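Local coordinates for protein chromosome-partitioning ATPase Soj (Thermus thermophilus, PDB 1WCV) that hydrolyses ATP and, only with ATP bound, assembles cooperatively on double-stranded DNA into filaments, probably to partition chromosomes, at residues A[149-152]-A[153-157]. Numbering follows the deposited sequence.
Sequences EGVA and GLLAT
Leu155 leans back along the helix onto Val151, one turn earlier, and its side chain can be followed atom by atom. Leu155 CB starts beside the backbone, 3.6 Å from Val151 O and 3.8 Å from Ala152 O. At the branch, Leu155 CG closes to 3.3 Å of that same Val151 O and lies 3.9 Å from Val151 CG1. The first torsion accounts for this: CG sits beside its own N and opposite the carbonyl carbon (chi1 -62°), which turns it back toward the preceding turn. Of the two methyls, Leu155 CD1 continues alongside Val151 CG1, also at 3.9 Å, while Leu155 CD2 stays 4.2 Å from Val151 O. The two side chains point the same way, an i to i+4 apolar pair, and a chi1 of 169° at Val151 is what places CG1 next to Leu155. Both residues belong to helix 146-164, the crossover helix of a beta-alpha-beta unit between strands 136-142 and 170-177 in the P-loop NTPase fold of this ParA-family ATPase. Both touch Phe197 of helix 185-197, with Ile174 touching Val151 and Leu171 touching Leu155 from strand 170-177. With an alanine here instead of Leu155, Val151 CG1 would probably lose its apolar neighbour one turn on, and a gap would open beside Phe197 and Leu171. In the backbone, Leu155 N donates to Val151 O at 2.9 Å. The preceding helical bond, Leu154 N to Gly150 O, is longer at 3.2 Å. The side chain of Leu154 touches Val139 of strand 136-142.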
# COMPACT_ATOMS: atom_id res chain seq x y z
N GLU A 149 18.00 -12.62 -1.37
CA GLU A 149 18.36 -14.01 -1.63
C GLU A 149 17.42 -14.97 -0.90
O GLU A 149 17.11 -16.04 -1.41
CB GLU A 149 19.81 -14.28 -1.22
CG GLU A 149 20.22 -13.72 0.13
CD GLU A 149 20.94 -12.39 0.02
OE1 GLU A 149 20.29 -11.37 -0.29
OE2 GLU A 149 22.17 -12.36 0.26
N GLY A 150 16.96 -14.58 0.29
CA GLY A 150 16.05 -15.43 1.04
C GLY A 150 14.76 -15.66 0.27
O GLY A 150 14.25 -16.78 0.22
N VAL A 151 14.22 -14.60 -0.31
CA VAL A 151 13.00 -14.72 -1.08
C VAL A 151 13.26 -15.54 -2.34
O VAL A 151 12.48 -16.42 -2.68
CB VAL A 151 12.44 -13.34 -1.48
CG1 VAL A 151 11.33 -13.50 -2.51
CG2 VAL A 151 11.91 -12.64 -0.24
N ALA A 152 14.37 -15.27 -3.03
CA ALA A 152 14.69 -16.01 -4.25
C ALA A 152 14.71 -17.51 -3.96
O ALA A 152 14.21 -18.31 -4.76
CB ALA A 152 16.04 -15.55 -4.80
N GLY A 153 15.29 -17.88 -2.83
CA GLY A 153 15.36 -19.29 -2.48
C GLY A 153 13.97 -19.87 -2.28
O GLY A 153 13.64 -20.92 -2.83
N LEU A 154 13.15 -19.18 -1.50
CA LEU A 154 11.80 -19.67 -1.26
C LEU A 154 10.98 -19.78 -2.54
O LEU A 154 10.21 -20.73 -2.72
CB LEU A 154 11.09 -18.79 -0.23
CG LEU A 154 9.72 -19.31 0.22
CD1 LEU A 154 9.81 -20.80 0.56
CD2 LEU A 154 9.24 -18.52 1.42
N LEU A 155 11.12 -18.81 -3.44
CA LEU A 155 10.37 -18.87 -4.69
C LEU A 155 10.79 -20.06 -5.54
O LEU A 155 9.97 -20.67 -6.23
CB LEU A 155 10.51 -17.57 -5.48
CG LEU A 155 9.97 -16.33 -4.76
CD1 LEU A 155 9.86 -15.16 -5.73
CD2 LEU A 155 8.59 -16.65 -4.17
N ALA A 156 12.07 -20.40 -5.50
CA ALA A 156 12.54 -21.55 -6.26
C ALA A 156 11.92 -22.81 -5.65
O ALA A 156 11.55 -23.75 -6.36
CB ALA A 156 14.07 -21.64 -6.23
N THR A 157 11.83 -22.83 -4.33
CA THR A 157 11.24 -23.97 -3.64
C THR A 157 9.76 -24.10 -4.04
O THR A 157 9.28 -25.19 -4.32
CB THR A 157 11.34 -23.80 -2.10
OG1 THR A 157 12.70 -24.01 -1.69
CG2 THR A 157 10.45 -24.80 -1.37